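Local structure of OxyA protein (Actinoplanes teichomyceticus, 5HH3) at residues A132-P144 and P385-W397. The protein is a haem-dependent cytochrome P450 that probably catalyses a phenolic coupling, cyclising the peptide precursor of a glycopeptide antibiotic. Residues are numbered along the deposited sequence; the frame is centred on the assembly and turned at random.
Sequences AIEALGGPVDFVP and PPPFDVEALLLDW. With GOL (glycerol), chain I.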
loop_
_atom_site.group_PDB
_atom_site.type_symbol
_atom_site.label_atom_id
_atom_site.label_comp_id
_atom_site.label_asym_id
_atom_site.label_seq_id
_atom_site.Cartn_x
_atom_site.Cartn_y
_atom_site.Cartn_z
ATOM N N ALA B 132 5.919 29.586 27.042
ATOM C CA ALA B 132 6.497 28.291 27.448
ATOM C C ALA B 132 7.861 28.008 26.779
ATOM O O ALA B 132 8.756 27.465 27.407
ATOM C CB ALA B 132 5.528 27.151 27.142
ATOM N N ILE B 133 7.996 28.359 25.503
ATOM C CA ILE B 133 9.271 28.213 24.774
ATOM C C ILE B 133 10.321 29.107 25.423
ATOM O O ILE B 133 11.428 28.661 25.718
ATOM C CB ILE B 133 9.126 28.565 23.261
ATOM C CG1 ILE B 133 8.304 27.491 22.544
ATOM C CG2 ILE B 133 10.494 28.706 22.593
ATOM C CD1 ILE B 133 7.786 27.909 21.183
ATOM N N GLU B 134 9.955 30.361 25.667
ATOM C CA GLU B 134 10.869 31.319 26.308
ATOM C C GLU B 134 11.323 30.828 27.693
ATOM O O GLU B 134 12.515 30.869 28.006
ATOM C CB GLU B 134 10.247 32.725 26.374
ATOM C CG GLU B 134 11.266 33.831 26.635
ATOM C CD GLU B 134 10.772 35.243 26.326
ATOM O OE1 GLU B 134 9.559 35.483 26.118
ATOM O OE2 GLU B 134 11.635 36.140 26.304
ATOM N N ALA B 135 10.391 30.308 28.488
ATOM C CA ALA B 135 10.734 29.768 29.806
ATOM C C ALA B 135 11.632 28.528 29.767
ATOM O O ALA B 135 12.395 28.310 30.708
ATOM C CB ALA B 135 9.476 29.492 30.629
ATOM N N LEU B 136 11.557 27.717 28.709
ATOM C CA LEU B 136 12.481 26.573 28.559
ATOM C C LEU B 136 13.917 27.015 28.306
ATOM O O LEU B 136 14.849 26.424 28.845
ATOM C CB LEU B 136 12.054 25.626 27.433
ATOM C CG LEU B 136 10.805 24.805 27.721
ATOM C CD1 LEU B 136 10.206 24.336 26.416
ATOM C CD2 LEU B 136 11.106 23.641 28.657
ATOM N N GLY B 137 14.079 28.052 27.492
ATOM C CA GLY B 137 15.396 28.586 27.148
ATOM C C GLY B 137 15.960 27.830 25.965
ATOM O O GLY B 137 15.687 26.646 25.793
ATOM N N GLY B 138 16.750 28.519 25.143
ATOM C CA GLY B 138 17.320 27.921 23.945
ATOM C C GLY B 138 18.425 26.938 24.300
ATOM O O GLY B 138 19.035 27.059 25.366
ATOM N N PRO B 139 18.684 25.950 23.449
ATOM C CA PRO B 139 17.945 25.692 22.205
ATOM C C PRO B 139 16.670 24.867 22.439
ATOM O O PRO B 139 16.671 23.979 23.290
ATOM C CB PRO B 139 18.959 24.906 21.371
ATOM C CG PRO B 139 19.748 24.160 22.379
ATOM C CD PRO B 139 19.859 25.069 23.585
ATOM N N VAL B 140 15.602 25.170 21.701
ATOM C CA VAL B 140 14.296 24.501 21.854
ATOM C C VAL B 140 13.892 23.821 20.533
ATOM O O VAL B 140 14.079 24.389 19.457
ATOM C CB VAL B 140 13.184 25.496 22.266
ATOM C CG1 VAL B 140 11.826 24.804 22.371
ATOM C CG2 VAL B 140 13.491 26.160 23.593
ATOM N N ASP B 141 13.303 22.628 20.628
ATOM C CA ASP B 141 12.705 21.954 19.469
ATOM C C ASP B 141 11.315 22.521 19.137
ATOM O O ASP B 141 10.337 22.245 19.822
ATOM C CB ASP B 141 12.620 20.448 19.713
ATOM C CG ASP B 141 12.317 19.653 18.440
ATOM O OD1 ASP B 141 11.917 20.217 17.383
ATOM O OD2 ASP B 141 12.459 18.423 18.503
ATOM N N PHE B 142 11.232 23.278 18.050
ATOM C CA PHE B 142 9.981 23.915 17.637
ATOM C C PHE B 142 8.919 22.943 17.046
ATOM O O PHE B 142 7.780 23.353 16.827
ATOM C CB PHE B 142 10.260 25.087 16.674
ATOM C CG PHE B 142 10.537 26.393 17.382
ATOM C CD1 PHE B 142 11.530 26.480 18.344
ATOM C CD2 PHE B 142 9.791 27.534 17.099
ATOM C CE1 PHE B 142 11.797 27.674 18.987
ATOM C CE2 PHE B 142 10.047 28.726 17.764
ATOM C CZ PHE B 142 11.049 28.795 18.702
ATOM N N VAL B 143 9.273 21.679 16.792
ATOM C CA VAL B 143 8.288 20.690 16.317
ATOM C C VAL B 143 7.256 20.382 17.423
ATOM O O VAL B 143 6.084 20.633 17.209
ATOM C CB VAL B 143 8.960 19.429 15.715
ATOM C CG1 VAL B 143 7.949 18.301 15.451
ATOM C CG2 VAL B 143 9.662 19.795 14.418
ATOM N N PRO B 144 7.688 19.890 18.604
ATOM C CA PRO B 144 6.731 19.754 19.715
ATOM C C PRO B 144 6.295 21.076 20.356
ATOM O O PRO B 144 5.112 21.240 20.636
ATOM C CB PRO B 144 7.472 18.886 20.735
ATOM C CG PRO B 144 8.907 19.078 20.421
ATOM C CD PRO B 144 8.985 19.275 18.944
ATOM N N PRO B 385 9.093 10.662 6.072
ATOM C CA PRO B 385 8.321 10.396 4.868
ATOM C C PRO B 385 7.320 11.539 4.580
ATOM O O PRO B 385 6.872 12.197 5.507
ATOM C CB PRO B 385 7.571 9.112 5.210
ATOM C CG PRO B 385 8.398 8.450 6.254
ATOM C CD PRO B 385 9.000 9.568 7.052
ATOM N N PRO B 386 6.991 11.781 3.305
ATOM C CA PRO B 386 5.939 12.715 2.936
ATOM C C PRO B 386 4.610 12.375 3.628
ATOM O O PRO B 386 4.394 11.220 3.905
ATOM C CB PRO B 386 5.793 12.518 1.421
ATOM C CG PRO B 386 7.085 11.944 0.973
ATOM C CD PRO B 386 7.719 11.249 2.137
ATOM N N PRO B 387 3.737 13.343 3.915
ATOM C CA PRO B 387 3.922 14.749 3.550
ATOM C C PRO B 387 4.868 15.530 4.493
ATOM O O PRO B 387 5.118 15.095 5.634
ATOM C CB PRO B 387 2.511 15.304 3.584
ATOM C CG PRO B 387 1.768 14.424 4.572
ATOM C CD PRO B 387 2.415 13.074 4.514
ATOM N N PHE B 388 5.352 16.673 3.993
ATOM C CA PHE B 388 6.402 17.509 4.609
ATOM C C PHE B 388 6.468 17.426 6.130
ATOM O O PHE B 388 5.647 18.018 6.833
ATOM C CB PHE B 388 6.241 18.988 4.223
ATOM C CG PHE B 388 7.521 19.791 4.339
ATOM C CD1 PHE B 388 8.040 20.158 5.560
ATOM C CD2 PHE B 388 8.205 20.170 3.217
ATOM C CE1 PHE B 388 9.228 20.895 5.641
ATOM C CE2 PHE B 388 9.399 20.904 3.289
ATOM C CZ PHE B 388 9.895 21.271 4.504
ATOM N N ASP B 389 7.484 16.734 6.609
ATOM C CA ASP B 389 7.561 16.325 7.975
ATOM C C ASP B 389 8.943 16.629 8.558
ATOM O O ASP B 389 9.875 15.804 8.483
ATOM C CB ASP B 389 7.246 14.836 8.055
ATOM C CG ASP B 389 7.376 14.290 9.449
ATOM O OD1 ASP B 389 7.279 15.080 10.407
ATOM O OD2 ASP B 389 7.578 13.075 9.581
ATOM N N VAL B 390 9.068 17.817 9.140
ATOM C CA VAL B 390 10.282 18.181 9.863
ATOM C C VAL B 390 10.290 17.375 11.157
ATOM O O VAL B 390 9.426 17.563 12.002
ATOM C CB VAL B 390 10.356 19.681 10.190
ATOM C CG1 VAL B 390 11.677 20.003 10.905
ATOM C CG2 VAL B 390 10.193 20.514 8.926
ATOM N N GLU B 391 11.274 16.497 11.306
ATOM C CA GLU B 391 11.342 15.588 12.443
ATOM C C GLU B 391 11.806 16.265 13.748
ATOM O O GLU B 391 11.352 15.899 14.830
ATOM C CB GLU B 391 12.237 14.399 12.116
ATOM C CG GLU B 391 11.700 13.575 10.948
ATOM C CD GLU B 391 12.483 12.306 10.701
ATOM O OE1 GLU B 391 11.871 11.306 10.276
ATOM O OE2 GLU B 391 13.711 12.298 10.935
ATOM N N ALA B 392 12.696 17.242 13.638
ATOM C CA ALA B 392 13.180 18.002 14.802
ATOM C C ALA B 392 13.743 19.331 14.302
ATOM O O ALA B 392 14.384 19.362 13.254
ATOM C CB ALA B 392 14.241 17.210 15.547
ATOM N N LEU B 393 13.430 20.428 14.988
ATOM C CA LEU B 393 13.861 21.752 14.556
ATOM C C LEU B 393 14.386 22.555 15.747
ATOM O O LEU B 393 13.641 23.295 16.398
ATOM C CB LEU B 393 12.714 22.469 13.855
ATOM C CG LEU B 393 13.036 23.820 13.204
ATOM C CD1 LEU B 393 13.988 23.634 12.026
ATOM C CD2 LEU B 393 11.761 24.487 12.734
ATOM N N LEU B 394 15.678 22.384 16.020
ATOM C CA LEU B 394 16.318 23.005 17.182
ATOM C C LEU B 394 16.633 24.445 16.860
ATOM O O LEU B 394 17.503 24.722 16.038
ATOM C CB LEU B 394 17.589 22.258 17.603
ATOM C CG LEU B 394 17.354 21.084 18.560
ATOM C CD1 LEU B 394 16.973 21.569 19.954
ATOM C CD2 LEU B 394 16.302 20.114 18.028
ATOM N N LEU B 395 15.912 25.357 17.503
ATOM C CA LEU B 395 16.105 26.780 17.275
ATOM C C LEU B 395 16.566 27.448 18.538
ATOM O O LEU B 395 16.330 26.947 19.630
ATOM C CB LEU B 395 14.820 27.448 16.780
ATOM C CG LEU B 395 14.170 26.850 15.540
ATOM C CD1 LEU B 395 12.944 27.657 15.138
ATOM C CD2 LEU B 395 15.162 26.765 14.389
ATOM N N ASP B 396 17.229 28.585 18.361
ATOM C CA ASP B 396 17.666 29.439 19.456
ATOM C C ASP B 396 17.360 30.889 19.050
ATOM O O ASP B 396 16.813 31.122 17.975
ATOM C CB ASP B 396 19.160 29.209 19.735
ATOM C CG ASP B 396 19.530 29.441 21.202
ATOM O OD1 ASP B 396 18.889 30.277 21.861
ATOM O OD2 ASP B 396 20.460 28.794 21.708
ATOM N N TRP B 397 17.658 31.848 19.920
ATOM C CA TRP B 397 17.377 33.257 19.643
ATOM C C TRP B 397 18.289 34.164 20.470
ATOM O O TRP B 397 19.149 33.686 21.194
ATOM C CB TRP B 397 15.905 33.572 19.943
ATOM C CG TRP B 397 15.478 33.249 21.350
ATOM C CD1 TRP B 397 15.497 34.089 22.424
ATOM C CD2 TRP B 397 14.974 31.998 21.830
ATOM N NE1 TRP B 397 15.040 33.439 23.550
ATOM C CE2 TRP B 397 14.711 32.153 23.209
ATOM C CE3 TRP B 397 14.725 30.755 21.231
ATOM C CZ2 TRP B 397 14.216 31.107 23.999
ATOM C CZ3 TRP B 397 14.230 29.720 22.013
ATOM C CH2 TRP B 397 13.984 29.902 23.382
ATOM O OXT TRP B 397 18.183 35.388 20.448
HETATM C C1 GOL I . 17.838 32.421 25.163
HETATM O O1 GOL I . 17.386 31.362 26.015
HETATM C C2 GOL I . 19.364 32.410 25.082
HETATM O O2 GOL I . 19.762 31.336 24.215
HETATM C C3 GOL I . 19.893 33.765 24.595
HETATM O O3 GOL I . 20.838 33.617 23.526
HETATM O O HOH W 1 14.664 34.556 25.993
HETATM O O HOH W 2 10.878 16.482 17.443
#
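Val140 and Leu395 form a hydrogen-bonded antiparallel pair, and both backbone bonds are made: Val140 N to Leu395 O and Leu395 N to Val140 O each measure 2.8 Å. One residue on, Asp141 and Leu394 make the adjoining non-hydrogen-bonded pair. Beyond it Phe142 N, at the start of the helix, still donates to Leu393 O at 2.9 Å, but Leu393 N turns to the Asp141 carboxylate instead of a backbone carbonyl. An aspartate therefore suits both strand and helix. Asp141 OD1, set there by a chi1 of -167° that turns CG away from the backbone N, accepts from Leu393 N at 2.8 Å, almost straight at 178°, and from Val143 N in an N-cap bond. The two donors reach OD1 from opposite faces of the carboxylate plane. Asp141 OD2 is served by a water that also donates to Glu391 O.

Apolar side chains cover the Val140 and Leu395 face. Leu395 CD1 sits over the Phe142 ring in a CH-pi contact, 3.6 Å from the centroid; Ile133 CD1 lies over the opposite ring face. The C-terminal Trp397 carries its indole to the end of helix 112-136, where Val140 CG2 meets the ring edge at CH2, 3.8 Å away, and Ile133 CG2 also touches CH2. Trp397 NE1 donates to a water, and the terminal OXT bonds Thr371 OG1. Gly137, the first residue past the helix, has a positive phi, which favours glycine. Side-chain-less Gly138 leaves room for Asp396, whose OD1 accepts from Trp397 N (2.8 Å) and from O2 of a glycerol, probably from the crystallisation liquor, whose O1 accepts from Gly138 N.

Strand 394-396 is the middle of a three-stranded antiparallel sheet, between 140-141 and 373-374. The contact thus ties the chain terminus to the short connection, including strand 140-141, between helices 112-136 and 142-159, while Leu393 also packs on Trp252 of helix 225-256.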